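PDB 6F2P: paenibacillus xanthan lyase from Paenibacillus, which cleaves xanthan by beta-elimination, probably releasing the terminal mannose of the side chains as in other family 8 xanthan lyases. Local coordinates for residues G369-V374 against S388-N393; E395-E400 against T447-S452; F422-W427 against H595-M600; G505-T510 against W603-M608. All coordinates share one frame; numbering follows the deposited sequence.

Contact 1: residues G369-V374 against S388-N393; sequences GMDRAV and SSRIGN
Both carboxylate oxygens of Asp371 reach into the loop that follows strand 380-385. OD2 accepts from Ser388 OG at 2.5 Å through its syn lone pair. OD1 meets Arg390 NH2 at 2.9 Å, also on the syn side, in a salt bridge whose carboxylate and guanidinium planes stand 88° apart. The buried, packed part lies beside this polar end: Ile391 and Asp371 slide past each other in opposite directions, CB and CG1 of Ile391 beside the carboxylate, and Ile391 CD1 runs on to touch Met370 CA at 3.5 Å. Asp371 CG lies beside its own backbone N (chi1 -65°), which turns the carboxylate onto the loop. Ser388 OG also accepts from Arg390 N at 3.0 Å, forming an ST turn. On the side of the partly exposed Arg390 the contact is completed by water: one molecule joins Asp371 OD1 to Arg390 NE. Another links Arg372 NH1 to Gly392 O. Arg390 sends NH1 to Ser455 O. Asp371 and Arg372 together face Phe367 as a G1 beta bulge where strand 372-377 begins, a bulge that probably turns Asp371 toward the loop. A buried carboxylate that receives a hydroxyl, a guanidinium N-H and a water would probably be stabilised as the anion.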
loop_
_atom_site.group_PDB
_atom_site.type_symbol
_atom_site.label_atom_id
_atom_site.label_comp_id
_atom_site.label_asym_id
_atom_site.label_seq_id
_atom_site.Cartn_x
_atom_site.Cartn_y
_atom_site.Cartn_z
ATOM N N GLY A 369 -0.207 -0.463 -3.454
ATOM C CA GLY A 369 -0.671 -1.601 -4.226
ATOM C C GLY A 369 0.412 -2.620 -4.553
ATOM O O GLY A 369 0.109 -3.741 -4.960
ATOM N N MET A 370 1.675 -2.240 -4.375
ATOM C CA MET A 370 2.771 -3.151 -4.664
ATOM C C MET A 370 3.894 -3.089 -3.630
ATOM O O MET A 370 5.039 -3.436 -3.929
ATOM C CB MET A 370 3.330 -2.878 -6.057
ATOM C CG MET A 370 3.992 -1.531 -6.182
ATOM S SD MET A 370 4.470 -1.215 -7.881
ATOM C CE MET A 370 5.234 0.386 -7.727
ATOM N N ASP A 371 3.564 -2.657 -2.417
ATOM C CA ASP A 371 4.542 -2.558 -1.332
ATOM C C ASP A 371 5.845 -1.857 -1.734
ATOM O O ASP A 371 6.932 -2.400 -1.537
ATOM C CB ASP A 371 4.843 -3.942 -0.747
ATOM C CG ASP A 371 3.628 -4.571 -0.065
ATOM O OD1 ASP A 371 2.633 -3.846 0.199
ATOM O OD2 ASP A 371 3.679 -5.796 0.209
ATOM N N ARG A 372 5.725 -0.662 -2.308
ATOM C CA ARG A 372 6.896 0.115 -2.711
ATOM C C ARG A 372 6.739 1.564 -2.283
ATOM O O ARG A 372 5.626 2.038 -2.047
ATOM C CB ARG A 372 7.107 0.058 -4.226
ATOM C CG ARG A 372 7.411 -1.324 -4.767
ATOM C CD ARG A 372 8.798 -1.787 -4.350
ATOM N NE ARG A 372 9.240 -2.966 -5.100
ATOM C CZ ARG A 372 9.099 -4.221 -4.684
ATOM N NH1 ARG A 372 8.525 -4.480 -3.509
ATOM N NH2 ARG A 372 9.535 -5.220 -5.441
ATOM N N ALA A 373 7.857 2.272 -2.194
ATOM C CA ALA A 373 7.834 3.687 -1.845
ATOM C C ALA A 373 8.995 4.404 -2.529
ATOM O O ALA A 373 10.063 3.815 -2.752
ATOM C CB ALA A 373 7.908 3.868 -0.336
ATOM N N VAL A 374 8.778 5.670 -2.871
ATOM C CA VAL A 374 9.826 6.482 -3.475
ATOM C C VAL A 374 9.905 7.856 -2.821
ATOM O O VAL A 374 8.889 8.542 -2.658
ATOM C CB VAL A 374 9.620 6.653 -4.993
ATOM C CG1 VAL A 374 10.668 7.581 -5.569
ATOM C CG2 VAL A 374 9.684 5.314 -5.685
ATOM N N SER A 388 4.891 -8.443 1.598
ATOM C CA SER A 388 3.924 -8.697 2.650
ATOM C C SER A 388 3.169 -9.965 2.322
ATOM O O SER A 388 3.608 -10.760 1.499
ATOM C CB SER A 388 2.932 -7.540 2.729
ATOM O OG SER A 388 2.221 -7.404 1.506
ATOM N N SER A 389 2.016 -10.141 2.949
ATOM C CA SER A 389 1.150 -11.255 2.614
ATOM C C SER A 389 0.361 -10.957 1.340
ATOM O O SER A 389 -0.427 -11.789 0.886
ATOM C CB SER A 389 0.190 -11.536 3.760
ATOM O OG SER A 389 -0.652 -10.420 3.974
ATOM N N ARG A 390 0.569 -9.771 0.772
ATOM C CA ARG A 390 -0.095 -9.388 -0.473
ATOM C C ARG A 390 0.854 -9.397 -1.677
ATOM O O ARG A 390 0.424 -9.568 -2.822
ATOM C CB ARG A 390 -0.691 -7.993 -0.351
ATOM C CG ARG A 390 -1.670 -7.799 0.773
ATOM C CD ARG A 390 -2.053 -6.331 0.855
ATOM N NE ARG A 390 -0.878 -5.485 1.050
ATOM C CZ ARG A 390 -0.381 -5.147 2.237
ATOM N NH1 ARG A 390 -0.953 -5.573 3.359
ATOM N NH2 ARG A 390 0.695 -4.376 2.298
ATOM N N ILE A 391 2.140 -9.200 -1.404
ATOM C CA ILE A 391 3.140 -9.023 -2.441
ATOM C C ILE A 391 4.311 -9.963 -2.199
ATOM O O ILE A 391 4.836 -10.025 -1.083
ATOM C CB ILE A 391 3.666 -7.583 -2.431
ATOM C CG1 ILE A 391 2.563 -6.606 -2.843
ATOM C CG2 ILE A 391 4.878 -7.448 -3.331
ATOM C CD1 ILE A 391 2.233 -6.634 -4.314
ATOM N N GLY A 392 4.724 -10.678 -3.248
ATOM C CA GLY A 392 5.785 -11.665 -3.145
ATOM C C GLY A 392 7.176 -11.081 -2.965
ATOM O O GLY A 392 7.458 -9.966 -3.418
ATOM N N ASN A 393 8.049 -11.839 -2.301
ATOM C CA ASN A 393 9.394 -11.366 -1.995
ATOM C C ASN A 393 10.180 -11.002 -3.250
ATOM O O ASN A 393 10.644 -9.874 -3.393
ATOM C CB ASN A 393 10.167 -12.357 -1.104
ATOM C CG ASN A 393 10.016 -13.816 -1.545
ATOM O OD1 ASN A 393 9.572 -14.109 -2.658
ATOM N ND2 ASN A 393 10.402 -14.738 -0.660
HETATM O O HOH W 1 0.380 -4.169 -1.149
HETATM O O HOH W 2 8.930 -7.580 -3.155
#

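Contact 2: residues E395-E400 against T447-S452; sequences ESINAE and TANSRS
The amide of Asn449 pairs twice with the backbone of Ser396. Asn449 OD1 accepts from Ser396 N at 2.8 Å, the donor tilted 16° from the carbonyl plane. Asn449 ND2 returns a bond to Ser396 O at 3.1 Å; that oxygen lies in the amide plane, whereas the N-H approaches Ser396 O from above its carbonyl plane. A first torsion of -42° holds Asn449 CG beside its own backbone N and swings the amide across to Ser396. Glu395 passes on an oblique course, its carboxylate plane 82° from the amide. Its CG lies 3.6 Å from Asn449 OD1, while the carboxylate continues to His220, Tyr225 and Arg283. The methyl of Ala448 points at Ser396 and meets its CB at 3.8 Å. Ser396 OG, anti to the backbone N, bonds instead to Glu400 O at 2.7 Å across the type I' turn Ile397-Glu400. Two loops, one after strand 380-385 and one after strand 439-441, are thus joined near the surface. The pairing sets a neutral amide against a main-chain N-H and C=O, so no charge is involved in these two bonds.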
loop_
_atom_site.group_PDB
_atom_site.type_symbol
_atom_site.label_atom_id
_atom_site.label_comp_id
_atom_site.label_asym_id
_atom_site.label_seq_id
_atom_site.Cartn_x
_atom_site.Cartn_y
_atom_site.Cartn_z
ATOM N N GLU A 395 10.559 -12.547 -7.726
ATOM C CA GLU A 395 10.178 -13.558 -8.691
ATOM C C GLU A 395 11.387 -14.219 -9.319
ATOM O O GLU A 395 12.298 -13.551 -9.815
ATOM C CB GLU A 395 9.291 -12.987 -9.786
ATOM C CG GLU A 395 8.803 -14.071 -10.718
ATOM C CD GLU A 395 8.008 -13.544 -11.880
ATOM O OE1 GLU A 395 6.868 -14.020 -12.060
ATOM O OE2 GLU A 395 8.522 -12.676 -12.617
ATOM N N SER A 396 11.393 -15.544 -9.294
ATOM C CA SER A 396 12.377 -16.296 -10.045
ATOM C C SER A 396 11.671 -17.429 -10.773
ATOM O O SER A 396 11.154 -18.364 -10.148
ATOM C CB SER A 396 13.463 -16.839 -9.124
ATOM O OG SER A 396 14.418 -17.569 -9.876
ATOM N N ILE A 397 11.612 -17.322 -12.095
ATOM C CA ILE A 397 11.131 -18.422 -12.927
ATOM C C ILE A 397 12.065 -18.595 -14.109
ATOM O O ILE A 397 12.832 -17.683 -14.431
ATOM C CB ILE A 397 9.717 -18.174 -13.447
ATOM C CG1 ILE A 397 9.672 -16.882 -14.263
ATOM C CG2 ILE A 397 8.737 -18.130 -12.295
ATOM C CD1 ILE A 397 8.273 -16.456 -14.631
ATOM N N ASN A 398 12.000 -19.766 -14.742
ATOM C CA ASN A 398 12.825 -20.081 -15.910
ATOM C C ASN A 398 14.283 -19.731 -15.734
ATOM O O ASN A 398 14.912 -19.260 -16.681
ATOM C CB ASN A 398 12.319 -19.362 -17.166
ATOM C CG ASN A 398 10.818 -19.408 -17.297
ATOM O OD1 ASN A 398 10.189 -20.440 -17.039
ATOM N ND2 ASN A 398 10.224 -18.275 -17.680
ATOM N N ALA A 399 14.807 -19.944 -14.529
ATOM C CA ALA A 399 16.230 -19.756 -14.250
ATOM C C ALA A 399 16.637 -18.313 -14.436
ATOM O O ALA A 399 17.776 -18.025 -14.822
ATOM C CB ALA A 399 17.084 -20.658 -15.136
ATOM N N GLU A 400 15.694 -17.414 -14.171
ATOM C CA GLU A 400 15.970 -15.983 -14.167
ATOM C C GLU A 400 15.909 -15.438 -12.744
ATOM O O GLU A 400 15.162 -15.957 -11.901
ATOM C CB GLU A 400 14.979 -15.235 -15.056
ATOM C CG GLU A 400 15.037 -15.625 -16.518
ATOM C CD GLU A 400 14.375 -14.599 -17.418
ATOM O OE1 GLU A 400 13.141 -14.671 -17.608
ATOM O OE2 GLU A 400 15.094 -13.714 -17.934
ATOM N N THR A 447 13.336 -18.904 -0.305
ATOM C CA THR A 447 12.381 -19.421 -1.271
ATOM C C THR A 447 11.758 -18.302 -2.112
ATOM O O THR A 447 11.253 -17.310 -1.575
ATOM C CB THR A 447 11.282 -20.198 -0.540
ATOM O OG1 THR A 447 11.887 -21.283 0.174
ATOM C CG2 THR A 447 10.241 -20.735 -1.511
ATOM N N ALA A 448 11.810 -18.471 -3.429
ATOM C CA ALA A 448 11.281 -17.491 -4.359
ATOM C C ALA A 448 9.761 -17.538 -4.477
ATOM O O ALA A 448 9.115 -18.487 -4.038
ATOM C CB ALA A 448 11.895 -17.695 -5.720
ATOM N N ASN A 449 9.207 -16.499 -5.088
ATOM C CA ASN A 449 7.802 -16.468 -5.456
ATOM C C ASN A 449 6.852 -16.679 -4.286
ATOM O O ASN A 449 5.829 -17.347 -4.429
ATOM C CB ASN A 449 7.513 -17.500 -6.548
ATOM C CG ASN A 449 8.586 -17.532 -7.620
ATOM O OD1 ASN A 449 9.054 -16.494 -8.079
ATOM N ND2 ASN A 449 8.983 -18.735 -8.020
ATOM N N SER A 450 7.194 -16.099 -3.138
ATOM C CA SER A 450 6.440 -16.330 -1.911
ATOM C C SER A 450 6.059 -15.044 -1.193
ATOM O O SER A 450 6.813 -14.071 -1.202
ATOM C CB SER A 450 7.277 -17.175 -0.958
ATOM O OG SER A 450 7.762 -18.335 -1.602
ATOM N N ARG A 451 4.897 -15.054 -0.547
ATOM C CA ARG A 451 4.476 -13.926 0.275
ATOM C C ARG A 451 4.694 -14.281 1.741
ATOM O O ARG A 451 4.707 -15.461 2.099
ATOM C CB ARG A 451 3.010 -13.589 0.009
ATOM C CG ARG A 451 2.708 -13.537 -1.467
ATOM C CD ARG A 451 1.357 -12.927 -1.796
ATOM N NE ARG A 451 0.216 -13.694 -1.299
ATOM C CZ ARG A 451 -0.098 -14.929 -1.682
ATOM N NH1 ARG A 451 0.655 -15.575 -2.562
ATOM N NH2 ARG A 451 -1.166 -15.526 -1.169
ATOM N N SER A 452 4.887 -13.266 2.581
ATOM C CA SER A 452 5.112 -13.490 4.009
ATOM C C SER A 452 3.782 -13.778 4.678
ATOM O O SER A 452 2.725 -13.711 4.041
ATOM C CB SER A 452 5.770 -12.274 4.674
ATOM O OG SER A 452 4.847 -11.207 4.865
#

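Contact 3: residues F422-W427 against H595-M600; sequences FNDHFW and HTRNFM
The imidazoles of His425 and His595 stack face to face, centroids 3.6 Å apart and planes 15° from parallel, with His595 CE1 over the rim of the His425 ring. At the edge of that ring, near its plane, sits Arg597 NH2, 3.6 Å from His425 CD2. Beyond the stack, His425 ND1 is hydrogen-bonded to Trp580 NE1. Phe426 carries Phe422 CD1 over the centre of one face and Trp427 CD1 at its edge, while Phe599 offers its own edge to Phe426 CD1, with Phe599 CE2 3.9 Å from that atom. Arg597 grips Asp424 side-on with two nitrogens. NH2 forms a salt bridge to Asp424 OD1 at 2.8 Å, reached from above the carboxylate plane, and NE bonds to Asp424 O at 3.1 Å. A bend at chi2 (-60°) folds the arginine chain onto the type I' turn Asn423-Phe426, and NH1 is left to hold Thr596 O at 2.9 Å. His595, Arg597 and Phe599, alternate residues of strand 595-607, all point to the turn. That turn leads into the short helix 426-429, which rests against this strand of the super-sandwich domain, flanked there by strands 566-578 and 508-516.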
loop_
_atom_site.group_PDB
_atom_site.type_symbol
_atom_site.label_atom_id
_atom_site.label_comp_id
_atom_site.label_asym_id
_atom_site.label_seq_id
_atom_site.Cartn_x
_atom_site.Cartn_y
_atom_site.Cartn_z
ATOM N N PHE A 422 23.877 1.194 -10.380
ATOM C CA PHE A 422 23.167 -0.080 -10.408
ATOM C C PHE A 422 23.225 -0.754 -11.767
ATOM O O PHE A 422 22.693 -1.853 -11.942
ATOM C CB PHE A 422 21.720 0.094 -9.943
ATOM C CG PHE A 422 21.607 0.624 -8.546
ATOM C CD1 PHE A 422 21.991 -0.155 -7.468
ATOM C CD2 PHE A 422 21.150 1.904 -8.310
ATOM C CE1 PHE A 422 21.912 0.330 -6.181
ATOM C CE2 PHE A 422 21.063 2.390 -7.024
ATOM C CZ PHE A 422 21.443 1.600 -5.958
ATOM N N ASN A 423 23.856 -0.088 -12.728
ATOM C CA ASN A 423 24.226 -0.733 -13.983
ATOM C C ASN A 423 25.742 -0.960 -13.998
ATOM O O ASN A 423 26.354 -1.036 -12.931
ATOM C CB ASN A 423 23.716 0.043 -15.209
ATOM C CG ASN A 423 23.973 1.533 -15.118
ATOM O OD1 ASN A 423 25.032 2.014 -15.521
ATOM N ND2 ASN A 423 22.992 2.280 -14.602
ATOM N N ASP A 424 26.346 -1.085 -15.177
ATOM C CA ASP A 424 27.790 -1.307 -15.249
ATOM C C ASP A 424 28.153 -2.581 -14.464
ATOM O O ASP A 424 29.193 -2.663 -13.810
ATOM C CB ASP A 424 28.520 -0.058 -14.735
ATOM C CG ASP A 424 30.031 -0.187 -14.757
ATOM O OD1 ASP A 424 30.586 -0.769 -15.724
ATOM O OD2 ASP A 424 30.655 0.296 -13.779
ATOM N N HIS A 425 27.250 -3.559 -14.526
ATOM C CA HIS A 425 27.430 -4.873 -13.906
ATOM C C HIS A 425 27.346 -4.899 -12.389
ATOM O O HIS A 425 27.894 -5.807 -11.762
ATOM C CB HIS A 425 28.728 -5.541 -14.367
ATOM C CG HIS A 425 28.880 -5.571 -15.851
ATOM N ND1 HIS A 425 27.989 -6.221 -16.677
ATOM C CD2 HIS A 425 29.800 -4.995 -16.666
ATOM C CE1 HIS A 425 28.358 -6.058 -17.935
ATOM N NE2 HIS A 425 29.455 -5.320 -17.953
ATOM N N PHE A 426 26.652 -3.924 -11.807
ATOM C CA PHE A 426 26.330 -3.964 -10.381
ATOM C C PHE A 426 25.808 -5.347 -9.939
ATOM O O PHE A 426 26.355 -5.966 -9.019
ATOM C CB PHE A 426 25.313 -2.870 -10.011
ATOM C CG PHE A 426 24.696 -3.056 -8.649
ATOM C CD1 PHE A 426 25.314 -2.536 -7.524
ATOM C CD2 PHE A 426 23.516 -3.778 -8.493
ATOM C CE1 PHE A 426 24.776 -2.724 -6.278
ATOM C CE2 PHE A 426 22.969 -3.969 -7.245
ATOM C CZ PHE A 426 23.598 -3.433 -6.132
ATOM N N TRP A 427 24.767 -5.832 -10.611
ATOM C CA TRP A 427 24.075 -7.050 -10.188
ATOM C C TRP A 427 24.862 -8.349 -10.325
ATOM O O TRP A 427 24.558 -9.327 -9.643
ATOM C CB TRP A 427 22.735 -7.195 -10.916
ATOM C CG TRP A 427 21.675 -6.270 -10.395
ATOM C CD1 TRP A 427 21.149 -5.185 -11.034
ATOM C CD2 TRP A 427 21.029 -6.337 -9.120
ATOM N NE1 TRP A 427 20.200 -4.582 -10.242
ATOM C CE2 TRP A 427 20.110 -5.266 -9.061
ATOM C CE3 TRP A 427 21.130 -7.202 -8.024
ATOM C CZ2 TRP A 427 19.300 -5.038 -7.951
ATOM C CZ3 TRP A 427 20.327 -6.971 -6.922
ATOM C CH2 TRP A 427 19.420 -5.896 -6.895
ATOM N N HIS A 595 33.213 -10.460 -14.735
ATOM C CA HIS A 595 33.337 -9.025 -14.503
ATOM C C HIS A 595 33.827 -8.799 -13.088
ATOM O O HIS A 595 33.485 -9.559 -12.174
ATOM C CB HIS A 595 31.984 -8.337 -14.650
ATOM C CG HIS A 595 31.362 -8.519 -15.993
ATOM N ND1 HIS A 595 31.812 -7.864 -17.115
ATOM C CD2 HIS A 595 30.322 -9.292 -16.394
ATOM C CE1 HIS A 595 31.076 -8.222 -18.155
ATOM N NE2 HIS A 595 30.166 -9.087 -17.740
ATOM N N THR A 596 34.614 -7.746 -12.898
ATOM C CA THR A 596 35.121 -7.442 -11.574
ATOM C C THR A 596 34.805 -6.009 -11.190
ATOM O O THR A 596 35.190 -5.067 -11.888
ATOM C CB THR A 596 36.635 -7.692 -11.449
ATOM O OG1 THR A 596 36.927 -9.059 -11.771
ATOM C CG2 THR A 596 37.083 -7.416 -10.029
ATOM N N ARG A 597 34.094 -5.854 -10.079
ATOM C CA ARG A 597 33.718 -4.535 -9.583
ATOM C C ARG A 597 34.056 -4.376 -8.103
ATOM O O ARG A 597 34.144 -5.367 -7.367
ATOM C CB ARG A 597 32.231 -4.298 -9.827
ATOM C CG ARG A 597 31.879 -4.198 -11.291
ATOM C CD ARG A 597 32.632 -3.038 -11.900
ATOM N NE ARG A 597 32.225 -2.771 -13.271
ATOM C CZ ARG A 597 32.896 -3.176 -14.344
ATOM N NH1 ARG A 597 34.021 -3.873 -14.203
ATOM N NH2 ARG A 597 32.442 -2.877 -15.559
ATOM N N ASN A 598 34.245 -3.131 -7.674
ATOM C CA ASN A 598 34.633 -2.831 -6.292
ATOM C C ASN A 598 33.477 -2.338 -5.437
ATOM O O ASN A 598 32.642 -1.562 -5.900
ATOM C CB ASN A 598 35.758 -1.800 -6.271
ATOM C CG ASN A 598 36.945 -2.224 -7.113
ATOM O OD1 ASN A 598 37.419 -3.362 -7.010
ATOM N ND2 ASN A 598 37.418 -1.317 -7.974
ATOM N N PHE A 599 33.434 -2.788 -4.186
ATOM C CA PHE A 599 32.314 -2.472 -3.303
ATOM C C PHE A 599 32.738 -2.058 -1.895
ATOM O O PHE A 599 33.702 -2.588 -1.338
ATOM C CB PHE A 599 31.360 -3.666 -3.194
ATOM C CG PHE A 599 30.586 -3.951 -4.447
ATOM C CD1 PHE A 599 31.129 -4.737 -5.456
ATOM C CD2 PHE A 599 29.301 -3.453 -4.610
ATOM C CE1 PHE A 599 30.406 -5.009 -6.617
ATOM C CE2 PHE A 599 28.569 -3.721 -5.766
ATOM C CZ PHE A 599 29.125 -4.499 -6.770
ATOM N N MET A 600 31.994 -1.112 -1.327
ATOM C CA MET A 600 32.098 -0.765 0.084
ATOM C C MET A 600 30.852 -1.250 0.803
ATOM O O MET A 600 29.753 -0.765 0.548
ATOM C CB MET A 600 32.222 0.746 0.271
ATOM C CG MET A 600 32.109 1.179 1.730
ATOM S SD MET A 600 33.401 0.434 2.764
ATOM C CE MET A 600 34.845 1.238 2.071
#

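Contact 4: residues G505-T510 against W603-M608; sequences GIATET and WFDHGM
Thr510 and Phe604 form a hydrogen-bonded pair of the antiparallel ladder between strands 508-516 and 595-607: Phe604 N donates to Thr510 O at 2.8 Å and Thr510 N to Phe604 O at 3.0 Å. The neighbouring non-hydrogen-bonded pair is Glu509 with Asp605, where Glu509 CA makes a CA-H...O contact to Phe604 O. On the face carrying Thr510, its OG1 lies at the edge of the His606 ring and is hydrogen-bonded to His606 NE2 at 2.9 Å; Thr439 OG1 is a further partner of that hydroxyl. The two strands belong to a five-stranded antiparallel sheet of the super-sandwich domain, in which 439-441 flanks one and 566-578 the other. On the face carrying Glu509 and Asp605, the Glu509 side chain runs alongside Trp603, pointing the same way, carboxylate and indole planes 50° apart. A water in the indole plane accepts from Trp603 NE1 and donates to Glu509 OE1 and Asp605 OD2, both at 2.7 Å. Arg434 pairs with Glu509 and makes a cation-pi contact with Trp603, while Lys570 pairs with Asp605. Asp605 OD1 also takes the N-H of Gly607 in an Asx turn, and the Met608 side chain lies along Gly505-Ala507.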
loop_
_atom_site.group_PDB
_atom_site.type_symbol
_atom_site.label_atom_id
_atom_site.label_comp_id
_atom_site.label_asym_id
_atom_site.label_seq_id
_atom_site.Cartn_x
_atom_site.Cartn_y
_atom_site.Cartn_z
ATOM N N GLY A 505 19.742 -20.225 14.285
ATOM C CA GLY A 505 21.121 -20.590 14.561
ATOM C C GLY A 505 22.156 -19.977 13.631
ATOM O O GLY A 505 23.263 -20.504 13.485
ATOM N N ILE A 506 21.811 -18.858 13.005
ATOM C CA ILE A 506 22.745 -18.187 12.111
ATOM C C ILE A 506 22.842 -16.709 12.447
ATOM O O ILE A 506 21.827 -16.060 12.717
ATOM C CB ILE A 506 22.311 -18.347 10.644
ATOM C CG1 ILE A 506 22.291 -19.821 10.257
ATOM C CG2 ILE A 506 23.218 -17.565 9.714
ATOM C CD1 ILE A 506 21.527 -20.070 9.004
ATOM N N ALA A 507 24.068 -16.187 12.436
ATOM C CA ALA A 507 24.312 -14.768 12.670
ATOM C C ALA A 507 23.395 -13.902 11.803
ATOM O O ALA A 507 23.305 -14.088 10.587
ATOM C CB ALA A 507 25.761 -14.433 12.395
ATOM N N THR A 508 22.716 -12.960 12.442
ATOM C CA THR A 508 21.739 -12.126 11.763
ATOM C C THR A 508 22.336 -10.749 11.451
ATOM O O THR A 508 23.030 -10.157 12.277
ATOM C CB THR A 508 20.460 -12.018 12.609
ATOM O OG1 THR A 508 19.952 -13.339 12.845
ATOM C CG2 THR A 508 19.390 -11.189 11.905
ATOM N N GLU A 509 22.085 -10.249 10.246
ATOM C CA GLU A 509 22.722 -9.014 9.799
ATOM C C GLU A 509 21.724 -8.000 9.254
ATOM O O GLU A 509 20.684 -8.364 8.701
ATOM C CB GLU A 509 23.760 -9.314 8.716
ATOM C CG GLU A 509 24.859 -10.267 9.137
ATOM C CD GLU A 509 25.838 -10.569 8.018
ATOM O OE1 GLU A 509 26.984 -10.972 8.326
ATOM O OE2 GLU A 509 25.470 -10.405 6.836
ATOM N N THR A 510 22.050 -6.723 9.415
ATOM C CA THR A 510 21.297 -5.653 8.770
ATOM C C THR A 510 22.261 -4.814 7.946
ATOM O O THR A 510 23.236 -4.281 8.480
ATOM C CB THR A 510 20.582 -4.762 9.793
ATOM O OG1 THR A 510 19.441 -5.463 10.312
ATOM C CG2 THR A 510 20.131 -3.444 9.144
ATOM N N TRP A 603 27.650 -2.879 7.561
ATOM C CA TRP A 603 26.506 -3.570 8.157
ATOM C C TRP A 603 26.541 -3.761 9.681
ATOM O O TRP A 603 27.545 -3.501 10.335
ATOM C CB TRP A 603 26.253 -4.908 7.457
ATOM C CG TRP A 603 27.243 -6.007 7.762
ATOM C CD1 TRP A 603 27.048 -7.076 8.589
ATOM C CD2 TRP A 603 28.562 -6.162 7.216
ATOM N NE1 TRP A 603 28.165 -7.878 8.601
ATOM C CE2 TRP A 603 29.107 -7.338 7.766
ATOM C CE3 TRP A 603 29.336 -5.418 6.315
ATOM C CZ2 TRP A 603 30.390 -7.786 7.448
ATOM C CZ3 TRP A 603 30.613 -5.863 6.008
ATOM C CH2 TRP A 603 31.123 -7.039 6.570
ATOM N N PHE A 604 25.409 -4.194 10.228
ATOM C CA PHE A 604 25.295 -4.529 11.639
ATOM C C PHE A 604 25.257 -6.035 11.802
ATOM O O PHE A 604 24.658 -6.749 10.986
ATOM C CB PHE A 604 24.001 -3.973 12.239
ATOM C CG PHE A 604 23.865 -2.478 12.151
ATOM C CD1 PHE A 604 24.766 -1.643 12.790
ATOM C CD2 PHE A 604 22.803 -1.907 11.466
ATOM C CE1 PHE A 604 24.627 -0.266 12.722
ATOM C CE2 PHE A 604 22.653 -0.523 11.402
ATOM C CZ PHE A 604 23.568 0.295 12.027
ATOM N N ASP A 605 25.871 -6.521 12.873
ATOM C CA ASP A 605 25.787 -7.929 13.209
ATOM C C ASP A 605 25.045 -8.073 14.520
ATOM O O ASP A 605 25.578 -7.740 15.574
ATOM C CB ASP A 605 27.185 -8.540 13.318
ATOM C CG ASP A 605 27.160 -10.057 13.516
ATOM O OD1 ASP A 605 26.156 -10.617 14.036
ATOM O OD2 ASP A 605 28.166 -10.697 13.148
ATOM N N HIS A 606 23.821 -8.587 14.448
ATOM C CA HIS A 606 22.993 -8.808 15.632
ATOM C C HIS A 606 23.306 -10.125 16.326
ATOM O O HIS A 606 22.659 -10.476 17.317
ATOM C CB HIS A 606 21.510 -8.777 15.259
ATOM C CG HIS A 606 21.124 -7.593 14.433
ATOM N ND1 HIS A 606 20.943 -6.337 14.971
ATOM C CD2 HIS A 606 20.897 -7.469 13.103
ATOM C CE1 HIS A 606 20.617 -5.490 14.009
ATOM N NE2 HIS A 606 20.586 -6.154 12.866
ATOM N N GLY A 607 24.284 -10.858 15.797
ATOM C CA GLY A 607 24.661 -12.146 16.350
ATOM C C GLY A 607 23.693 -13.275 16.038
ATOM O O GLY A 607 22.742 -13.115 15.276
ATOM N N MET A 608 23.943 -14.433 16.634
ATOM C CA MET A 608 23.092 -15.589 16.435
ATOM C C MET A 608 21.883 -15.524 17.331
ATOM O O MET A 608 21.932 -14.931 18.408
ATOM C CB MET A 608 23.855 -16.869 16.747
ATOM C CG MET A 608 24.527 -17.488 15.536
ATOM S SD MET A 608 25.345 -18.998 16.030
ATOM C CE MET A 608 24.046 -19.732 17.037
HETATM O O HOH W 3 28.543 -10.475 10.484
#

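All four contacts belong to the super-sandwich domain. Contacts 1 and 2, centres 14 Å apart, touch directly: Asn393 N lies 2.8 Å from Ser450 O in a probable hydrogen bond, so the loops 388-393, 395-400 and 447-452 form one continuous group. Contacts 3 and 4, centres 24 Å apart, share strand 595-607, one at its start and the other at its end. Gly369 of contact 1 is about 5 Å from a bound calcium ion; the side chains of Asp424 in contact 3 and Phe604 in contact 4 are about 10 and 11 Å from one. Glu395 and Glu400 of contact 2 reach Arg283 of the N-terminal alpha-helical domain, consistent with a place near the interdomain cleft where family 8 lyases bind substrate.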